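PDB 2NLZ: cephalosporin acylase from Bacillus halodurans, which is of unestablished function but probably acts as an N-terminal-nucleophile hydrolase of the gamma-glutamyltranspeptidase family, cleaving amide bonds. Local coordinates for residues D[90-95]-D[237-242]; D[94-99]-D[411-416]; D[109-114]-D[397-402]. The protein carries 1 engineered substitution. One frame throughout, in Å; residues are numbered along the deposited sequence.

Contact 1: residues D[90-95]-D[237-242]; sequences RAPMSL and GYLTKE
Tyr-238 is the bump of this contact, and the hollow that receives it is formed by Pro-92, Ser-94 and Leu-95. The three residues belong to a type I beta turn that runs from Pro-92 to Leu-95 and is closed by Leu-95 N donating to Pro-92 O. Because the turn folds the chain back on itself, the proline ring, the serine side chain and the leucine are gathered round a single aromatic residue. Leu-95 lies over one face of the phenol ring: its CD2 stands above the plane, displaced toward the rim, while CG comes to 4.0 Å from Tyr-238 CG. The two side chains cross at about a right angle. Ser-94 takes the ring from another direction, with CB at the edge and in the ring plane, 4.0 Å from Tyr-238 CD1. With chi1 of -65°, Tyr-238 CG sits anti to its own carbonyl carbon, which places the ring beside Ser-94 and Leu-95. The backbone itself brings Tyr-238 CB to 3.7 Å from Pro-92 CB. Ser-94 OG lies beside the root of the tyrosine, 3.4 Å from Tyr-238 CB and 3.0 Å from Tyr-238 O. Pro-92 is itself a bump: CB lies against the same carbonyl, 3.3 Å from Tyr-238 O, and CG meets Leu-239 CD2 at 3.9 Å. Leu-239 sets out away from the turn, yet its CD2 branch returns to meet the proline ring at CG, these side chains also crossing at about a right angle. This is loop-to-loop packing. The turn joins strand 81-87 to helix 97-101, and the partner loop leads from helix 223-234, whose Ile-228 and Phe-232 also touch Leu-239, into helix 241-245, where Asp-243 accepts a hydrogen bond from Met-93 N.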
loop_
_atom_site.group_PDB
_atom_site.type_symbol
_atom_site.label_atom_id
_atom_site.label_comp_id
_atom_site.label_asym_id
_atom_site.label_seq_id
_atom_site.Cartn_x
_atom_site.Cartn_y
_atom_site.Cartn_z
ATOM N N ARG D 90 -16.969 -23.477 38.599
ATOM C CA ARG D 90 -17.996 -24.396 38.126
ATOM C C ARG D 90 -19.401 -23.790 38.214
ATOM O O ARG D 90 -19.585 -22.720 38.801
ATOM C CB ARG D 90 -17.886 -25.755 38.839
ATOM C CG ARG D 90 -17.750 -25.706 40.368
ATOM C CD ARG D 90 -16.730 -26.728 40.880
ATOM N NE ARG D 90 -16.603 -27.893 40.008
ATOM C CZ ARG D 90 -15.506 -28.640 39.870
ATOM N NH1 ARG D 90 -15.515 -29.669 39.036
ATOM N NH2 ARG D 90 -14.394 -28.365 40.543
ATOM N N ALA D 91 -20.370 -24.473 37.599
ATOM C CA ALA D 91 -21.765 -24.044 37.568
ATOM C C ALA D 91 -22.387 -24.213 38.933
ATOM O O ALA D 91 -21.992 -25.111 39.680
ATOM C CB ALA D 91 -22.539 -24.864 36.554
ATOM N N PRO D 92 -23.362 -23.350 39.272
ATOM C CA PRO D 92 -24.108 -23.476 40.526
ATOM C C PRO D 92 -24.718 -24.858 40.707
ATOM O O PRO D 92 -25.123 -25.492 39.728
ATOM C CB PRO D 92 -25.215 -22.436 40.381
ATOM C CG PRO D 92 -24.642 -21.418 39.493
ATOM C CD PRO D 92 -23.804 -22.176 38.500
ATOM N N MET D 93 -24.784 -25.311 41.956
ATOM C CA MET D 93 -25.205 -26.674 42.251
ATOM C C MET D 93 -26.709 -26.859 42.049
ATOM O O MET D 93 -27.195 -27.983 41.899
ATOM C CB MET D 93 -24.787 -27.065 43.667
ATOM C CG MET D 93 -24.513 -28.549 43.844
ATOM S SD MET D 93 -23.100 -29.129 42.887
ATOM C CE MET D 93 -21.731 -28.501 43.870
ATOM N N SER D 94 -27.436 -25.748 42.028
ATOM C CA SER D 94 -28.864 -25.782 41.728
ATOM C C SER D 94 -29.186 -25.589 40.232
ATOM O O SER D 94 -30.347 -25.682 39.826
ATOM C CB SER D 94 -29.615 -24.760 42.593
ATOM O OG SER D 94 -29.006 -23.480 42.534
ATOM N N LEU D 95 -28.161 -25.335 39.417
ATOM C CA LEU D 95 -28.347 -25.106 37.980
ATOM C C LEU D 95 -28.302 -26.423 37.211
ATOM O O LEU D 95 -27.228 -26.952 36.923
ATOM C CB LEU D 95 -27.278 -24.155 37.436
ATOM C CG LEU D 95 -27.633 -23.019 36.461
ATOM C CD1 LEU D 95 -26.400 -22.598 35.668
ATOM C CD2 LEU D 95 -28.784 -23.348 35.524
ATOM N N GLY D 237 -31.581 -16.216 41.375
ATOM C CA GLY D 237 -30.366 -16.798 40.813
ATOM C C GLY D 237 -30.111 -18.195 41.342
ATOM O O GLY D 237 -30.849 -18.684 42.195
ATOM N N TYR D 238 -29.063 -18.839 40.836
ATOM C CA TYR D 238 -28.727 -20.196 41.260
ATOM C C TYR D 238 -27.440 -20.212 42.080
ATOM O O TYR D 238 -27.130 -21.199 42.758
ATOM C CB TYR D 238 -28.621 -21.132 40.050
ATOM C CG TYR D 238 -29.934 -21.334 39.325
ATOM C CD1 TYR D 238 -30.826 -22.327 39.717
ATOM C CD2 TYR D 238 -30.286 -20.524 38.251
ATOM C CE1 TYR D 238 -32.032 -22.505 39.059
ATOM C CE2 TYR D 238 -31.489 -20.691 37.586
ATOM C CZ TYR D 238 -32.359 -21.683 37.991
ATOM O OH TYR D 238 -33.559 -21.847 37.323
ATOM N N LEU D 239 -26.712 -19.100 42.023
ATOM C CA LEU D 239 -25.450 -18.939 42.723
ATOM C C LEU D 239 -25.638 -18.781 44.238
ATOM O O LEU D 239 -26.313 -17.860 44.697
ATOM C CB LEU D 239 -24.731 -17.722 42.146
ATOM C CG LEU D 239 -23.217 -17.765 41.941
ATOM C CD1 LEU D 239 -22.495 -16.856 42.901
ATOM C CD2 LEU D 239 -22.703 -19.173 42.056
ATOM N N THR D 240 -25.043 -19.686 45.012
ATOM C CA THR D 240 -25.186 -19.659 46.466
ATOM C C THR D 240 -23.854 -19.423 47.172
ATOM O O THR D 240 -22.797 -19.446 46.531
ATOM C CB THR D 240 -25.796 -20.971 47.007
ATOM O OG1 THR D 240 -24.895 -22.060 46.762
ATOM C CG2 THR D 240 -27.151 -21.261 46.357
ATOM N N LYS D 241 -23.924 -19.194 48.489
ATOM C CA LYS D 241 -22.756 -19.119 49.365
ATOM C C LYS D 241 -21.900 -20.352 49.182
ATOM O O LYS D 241 -20.689 -20.249 48.995
ATOM C CB LYS D 241 -23.185 -19.096 50.829
ATOM C CG LYS D 241 -23.575 -17.762 51.401
ATOM C CD LYS D 241 -24.045 -17.958 52.836
ATOM C CE LYS D 241 -24.988 -16.853 53.281
ATOM N NZ LYS D 241 -25.684 -17.205 54.553
ATOM N N GLU D 242 -22.551 -21.515 49.239
ATOM C CA GLU D 242 -21.876 -22.811 49.256
ATOM C C GLU D 242 -21.200 -23.152 47.934
ATOM O O GLU D 242 -20.231 -23.917 47.911
ATOM C CB GLU D 242 -22.847 -23.920 49.670
ATOM C CG GLU D 242 -23.230 -23.877 51.141
ATOM C CD GLU D 242 -24.718 -24.090 51.358
ATOM O OE1 GLU D 242 -25.175 -25.252 51.306
ATOM O OE2 GLU D 242 -25.432 -23.089 51.584
#

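Contact 2: residues D[94-99]-D[411-416]; sequences SLTMEA and LKPGKR
Leu-411 opens segment 411-416 and points at the 94-99 backbone, its CG anti to the backbone N (chi1 171°), and its two methyls divide the work. CD2 packs 3.9 Å from Leu-95 CD2 and also lies 3.8 Å from Thr-96 O, whereas CD1 meets Leu-95 CD1; the two leucines cross at about a right angle. The carbonyl of Leu-411 faces Met-97, whose chain stays extended as far as SD and then bends at chi3 (-46°), carrying CE to 3.4 Å from Leu-411 O. Lys-412 turns its side chain away and begins a type II beta turn that ends at Lys-415. On the other side of the contact a helix starts: Thr-96 is the N-cap of helix 97-101, and its OG1 accepts from Ala-99 N at 3.3 Å. Pro-413 then packs against this cap residue. With OG1 set between the backbone N and the carbonyl carbon for the capping bond, Thr-96 CG2 stands anti to the carbonyl carbon, where it meets Pro-413 CG at 3.8 Å, and Pro-413 CD rests 3.7 Å from Leu-95 O. Gly-414 follows with positive phi, as the turn requires, and its carbonyl accepts a hydrogen bond from Arg-90 NE.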
loop_
_atom_site.group_PDB
_atom_site.type_symbol
_atom_site.label_atom_id
_atom_site.label_comp_id
_atom_site.label_asym_id
_atom_site.label_seq_id
_atom_site.Cartn_x
_atom_site.Cartn_y
_atom_site.Cartn_z
ATOM N N SER D 94 -27.436 -25.748 42.028
ATOM C CA SER D 94 -28.864 -25.782 41.728
ATOM C C SER D 94 -29.186 -25.589 40.232
ATOM O O SER D 94 -30.347 -25.682 39.826
ATOM C CB SER D 94 -29.615 -24.760 42.593
ATOM O OG SER D 94 -29.006 -23.480 42.534
ATOM N N LEU D 95 -28.161 -25.335 39.417
ATOM C CA LEU D 95 -28.347 -25.106 37.980
ATOM C C LEU D 95 -28.302 -26.423 37.211
ATOM O O LEU D 95 -27.228 -26.952 36.923
ATOM C CB LEU D 95 -27.278 -24.155 37.436
ATOM C CG LEU D 95 -27.633 -23.019 36.461
ATOM C CD1 LEU D 95 -26.400 -22.598 35.668
ATOM C CD2 LEU D 95 -28.784 -23.348 35.524
ATOM N N THR D 96 -29.479 -26.945 36.884
ATOM C CA THR D 96 -29.586 -28.189 36.137
ATOM C C THR D 96 -30.220 -27.925 34.783
ATOM O O THR D 96 -30.777 -26.854 34.548
ATOM C CB THR D 96 -30.419 -29.258 36.885
ATOM O OG1 THR D 96 -31.738 -28.758 37.147
ATOM C CG2 THR D 96 -29.753 -29.656 38.199
ATOM N N MET D 97 -30.132 -28.921 33.906
ATOM C CA MET D 97 -30.659 -28.830 32.553
ATOM C C MET D 97 -32.173 -28.714 32.560
ATOM O O MET D 97 -32.735 -27.943 31.788
ATOM C CB MET D 97 -30.250 -30.060 31.755
ATOM C CG MET D 97 -29.767 -29.763 30.360
ATOM S SD MET D 97 -29.276 -31.264 29.471
ATOM C CE MET D 97 -28.288 -32.139 30.687
ATOM N N GLU D 98 -32.827 -29.476 33.437
ATOM C CA GLU D 98 -34.292 -29.487 33.510
ATOM C C GLU D 98 -34.885 -28.309 34.280
ATOM O O GLU D 98 -36.066 -27.996 34.122
ATOM C CB GLU D 98 -34.842 -30.820 34.048
ATOM C CG GLU D 98 -34.131 -31.391 35.269
ATOM C CD GLU D 98 -33.082 -32.433 34.907
ATOM O OE1 GLU D 98 -33.222 -33.096 33.852
ATOM O OE2 GLU D 98 -32.121 -32.595 35.686
ATOM N N ALA D 99 -34.072 -27.661 35.110
ATOM C CA ALA D 99 -34.512 -26.461 35.815
ATOM C C ALA D 99 -34.613 -25.281 34.850
ATOM O O ALA D 99 -35.537 -24.468 34.940
ATOM C CB ALA D 99 -33.569 -26.136 36.955
ATOM N N LEU D 411 -25.007 -28.970 30.232
ATOM C CA LEU D 411 -25.095 -28.315 31.535
ATOM C C LEU D 411 -25.365 -29.326 32.635
ATOM O O LEU D 411 -26.325 -30.092 32.574
ATOM C CB LEU D 411 -26.183 -27.241 31.533
ATOM C CG LEU D 411 -26.598 -26.573 32.845
ATOM C CD1 LEU D 411 -25.443 -25.854 33.511
ATOM C CD2 LEU D 411 -27.734 -25.599 32.580
ATOM N N LYS D 412 -24.491 -29.318 33.631
ATOM C CA LYS D 412 -24.611 -30.169 34.797
ATOM C C LYS D 412 -24.277 -29.297 36.006
ATOM O O LYS D 412 -23.445 -28.395 35.899
ATOM C CB LYS D 412 -23.616 -31.324 34.692
ATOM C CG LYS D 412 -24.148 -32.680 35.123
ATOM C CD LYS D 412 -24.634 -33.496 33.929
ATOM C CE LYS D 412 -24.872 -34.945 34.324
ATOM N NZ LYS D 412 -25.030 -35.824 33.140
ATOM N N PRO D 413 -24.943 -29.531 37.151
ATOM C CA PRO D 413 -24.595 -28.782 38.356
ATOM C C PRO D 413 -23.185 -29.109 38.810
ATOM O O PRO D 413 -22.802 -30.275 38.806
ATOM C CB PRO D 413 -25.609 -29.283 39.390
ATOM C CG PRO D 413 -26.092 -30.589 38.871
ATOM C CD PRO D 413 -26.060 -30.462 37.383
ATOM N N GLY D 414 -22.413 -28.082 39.155
ATOM C CA GLY D 414 -21.059 -28.266 39.673
ATOM C C GLY D 414 -20.038 -28.639 38.625
ATOM O O GLY D 414 -18.939 -29.076 38.948
ATOM N N LYS D 415 -20.405 -28.464 37.364
ATOM C CA LYS D 415 -19.521 -28.758 36.248
ATOM C C LYS D 415 -18.991 -27.439 35.696
ATOM O O LYS D 415 -19.710 -26.445 35.689
ATOM C CB LYS D 415 -20.311 -29.512 35.181
ATOM C CG LYS D 415 -19.571 -29.782 33.881
ATOM C CD LYS D 415 -20.522 -30.346 32.837
ATOM C CE LYS D 415 -19.774 -30.947 31.674
ATOM N NZ LYS D 415 -20.688 -31.385 30.608
ATOM N N ARG D 416 -17.738 -27.403 35.254
ATOM C CA ARG D 416 -17.262 -26.211 34.551
ATOM C C ARG D 416 -17.215 -26.445 33.040
ATOM O O ARG D 416 -16.917 -27.554 32.582
ATOM C CB ARG D 416 -15.930 -25.711 35.111
ATOM C CG ARG D 416 -14.887 -26.772 35.195
ATOM C CD ARG D 416 -14.222 -26.788 36.551
ATOM N NE ARG D 416 -13.360 -27.961 36.655
ATOM C CZ ARG D 416 -12.044 -27.911 36.833
ATOM N NH1 ARG D 416 -11.428 -26.738 36.949
ATOM N NH2 ARG D 416 -11.343 -29.032 36.906
#

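Contact 3: residues D[109-114]-D[397-402]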
loop_
_atom_site.group_PDB
_atom_site.type_symbol
_atom_site.label_atom_id
_atom_site.label_comp_id
_atom_site.label_asym_id
_atom_site.label_seq_id
_atom_site.Cartn_x
_atom_site.Cartn_y
_atom_site.Cartn_z
ATOM N N LEU D 109 -29.005 -21.375 27.021
ATOM C CA LEU D 109 -29.425 -20.497 28.115
ATOM C C LEU D 109 -29.118 -19.017 27.795
ATOM O O LEU D 109 -28.257 -18.738 26.956
ATOM C CB LEU D 109 -28.857 -20.960 29.469
ATOM C CG LEU D 109 -27.376 -21.151 29.774
ATOM C CD1 LEU D 109 -27.187 -21.059 31.273
ATOM C CD2 LEU D 109 -26.881 -22.494 29.274
ATOM N N PRO D 110 -29.832 -18.068 28.441
ATOM C CA PRO D 110 -29.752 -16.664 28.036
ATOM C C PRO D 110 -28.367 -16.070 28.246
ATOM O O PRO D 110 -27.650 -16.484 29.151
ATOM C CB PRO D 110 -30.757 -15.972 28.961
ATOM C CG PRO D 110 -30.819 -16.843 30.149
ATOM C CD PRO D 110 -30.728 -18.232 29.600
ATOM N N PRO D 111 -27.979 -15.117 27.394
ATOM C CA PRO D 111 -26.677 -14.479 27.551
ATOM C C PRO D 111 -26.571 -13.587 28.800
ATOM O O PRO D 111 -25.477 -13.386 29.330
ATOM C CB PRO D 111 -26.535 -13.649 26.270
ATOM C CG PRO D 111 -27.920 -13.452 25.772
ATOM C CD PRO D 111 -28.723 -14.620 26.222
ATOM N N TYR D 112 -27.705 -13.080 29.277
ATOM C CA TYR D 112 -27.702 -12.076 30.334
ATOM C C TYR D 112 -28.610 -12.416 31.518
ATOM O O TYR D 112 -29.525 -13.235 31.399
ATOM C CB TYR D 112 -28.060 -10.713 29.738
ATOM C CG TYR D 112 -27.142 -10.327 28.596
ATOM C CD1 TYR D 112 -27.626 -10.187 27.302
ATOM C CD2 TYR D 112 -25.771 -10.138 28.808
ATOM C CE1 TYR D 112 -26.772 -9.845 26.246
ATOM C CE2 TYR D 112 -24.915 -9.792 27.766
ATOM C CZ TYR D 112 -25.419 -9.647 26.489
ATOM O OH TYR D 112 -24.562 -9.307 25.465
ATOM N N GLY D 113 -28.351 -11.792 32.661
ATOM C CA GLY D 113 -29.129 -12.074 33.859
ATOM C C GLY D 113 -28.429 -13.021 34.808
ATOM O O GLY D 113 -27.237 -13.269 34.685
ATOM N N VAL D 114 -29.174 -13.557 35.761
ATOM C CA VAL D 114 -28.572 -14.329 36.835
ATOM C C VAL D 114 -28.330 -15.766 36.425
ATOM O O VAL D 114 -27.586 -16.500 37.097
ATOM C CB VAL D 114 -29.439 -14.300 38.107
ATOM C CG1 VAL D 114 -29.273 -12.975 38.823
ATOM C CG2 VAL D 114 -30.904 -14.548 37.771
ATOM N N ARG D 397 -20.164 -16.816 31.795
ATOM C CA ARG D 397 -19.503 -18.033 31.284
ATOM C C ARG D 397 -20.391 -19.261 31.071
ATOM O O ARG D 397 -20.142 -20.034 30.159
ATOM C CB ARG D 397 -18.316 -18.398 32.175
ATOM C CG ARG D 397 -17.464 -19.542 31.662
ATOM C CD ARG D 397 -16.971 -19.321 30.243
ATOM N NE ARG D 397 -16.182 -18.104 30.109
ATOM C CZ ARG D 397 -15.501 -17.790 29.015
ATOM N NH1 ARG D 397 -15.513 -18.609 27.962
ATOM N NH2 ARG D 397 -14.800 -16.660 28.977
ATOM N N GLY D 398 -21.427 -19.424 31.887
ATOM C CA GLY D 398 -22.366 -20.537 31.753
ATOM C C GLY D 398 -23.139 -20.581 30.447
ATOM O O GLY D 398 -23.745 -21.602 30.111
ATOM N N HIS D 399 -23.108 -19.476 29.701
ATOM C CA HIS D 399 -23.707 -19.403 28.370
ATOM C C HIS D 399 -23.069 -20.397 27.379
ATOM O O HIS D 399 -23.694 -20.764 26.381
ATOM C CB HIS D 399 -23.619 -17.973 27.842
ATOM C CG HIS D 399 -24.239 -17.775 26.494
ATOM N ND1 HIS D 399 -25.584 -17.534 26.324
ATOM C CD2 HIS D 399 -23.693 -17.769 25.254
ATOM C CE1 HIS D 399 -25.842 -17.388 25.037
ATOM N NE2 HIS D 399 -24.713 -17.527 24.367
ATOM N N ASN D 400 -21.846 -20.838 27.678
ATOM C CA ASN D 400 -21.113 -21.808 26.853
ATOM C C ASN D 400 -21.644 -23.242 26.939
ATOM O O ASN D 400 -21.363 -24.069 26.065
ATOM C CB ASN D 400 -19.619 -21.799 27.210
ATOM C CG ASN D 400 -18.813 -20.823 26.370
ATOM O OD1 ASN D 400 -18.876 -20.840 25.138
ATOM N ND2 ASN D 400 -18.036 -19.973 27.037
ATOM N N PHE D 401 -22.396 -23.533 28.000
ATOM C CA PHE D 401 -22.958 -24.862 28.217
ATOM C C PHE D 401 -23.988 -25.206 27.149
ATOM O O PHE D 401 -24.745 -24.343 26.705
ATOM C CB PHE D 401 -23.643 -24.941 29.585
ATOM C CG PHE D 401 -22.705 -25.197 30.744
ATOM C CD1 PHE D 401 -22.028 -26.405 30.861
ATOM C CD2 PHE D 401 -22.548 -24.246 31.749
ATOM C CE1 PHE D 401 -21.189 -26.651 31.933
ATOM C CE2 PHE D 401 -21.712 -24.482 32.831
ATOM C CZ PHE D 401 -21.027 -25.687 32.921
ATOM N N SER D 402 -24.019 -26.474 26.755
ATOM C CA SER D 402 -25.019 -26.966 25.816
ATOM C C SER D 402 -26.229 -27.475 26.583
ATOM O O SER D 402 -26.098 -27.997 27.689
ATOM C CB SER D 402 -24.433 -28.092 24.958
ATOM O OG SER D 402 -25.325 -28.487 23.926
#
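Leu-109, Pro-110 and Pro-111 form an irregular loop passing beside a 3-10 segment, residues 397-400, and the nearest CA atoms across the two segments are those of Pro-111 and His-399, 5.8 Å apart. His-399 extends CG anti to its backbone N (chi1 -178°), which carries the imidazole into the bend of the loop. Its ND1 donates a weak hydrogen bond to Leu-109 O, 3.0 Å long but strongly bent, with an N-H...O angle of 120°. The ring meets this carbonyl obliquely, and Pro-110 O lies at the ring edge, near its plane. Pro-111 adds apolar contact on the same imidazole, with CB 4.0 Å from CE1 of His-399. The 3-10 segment is held by backbone bonds from Asn-400 N to Arg-397 O and from Phe-401 N to Gly-398 O. Both partners belong to the gamma-glutamyltranspeptidase family region, and the contact ties the loop between helices 97-101 and 122-133 to the long loop preceding strand 424-428. Leu-109 fills the side of the 3-10 turn: CD2 lies 3.4 Å from Gly-398 O and also touches Phe-401, 4.1 Å from its CB, before the phenyl ring leads away. The leucine methyls sit against the Gly-398 peptide, both nearest its carbonyl oxygen. Just beyond, Asn-396 ND2 donates to Pro-111 O, a further polar link between the loops.

Overall arrangement
The three contacts cluster on one side of the chain's centre, with centres about 9 Å apart for contacts 1 and 2, 11 Å for contacts 2 and 3, and 13 Å for contacts 1 and 3. Their segments follow in the order 90-95, 94-99, 109-114, 237-242, 397-402, 411-416, so contact 3 is nested within contact 2 and alternates with contact 1. The first three lie between strand 81-87 and helix 122-133, around helix 97-101; the last two share the loop before strand 424-428. Phe-401 joins all three, its ring packing on Ala-91, Leu-411 and Lys-415. Residues 90-114 are thereby fixed to that loop and, through contact 1, to the 237-242 loop.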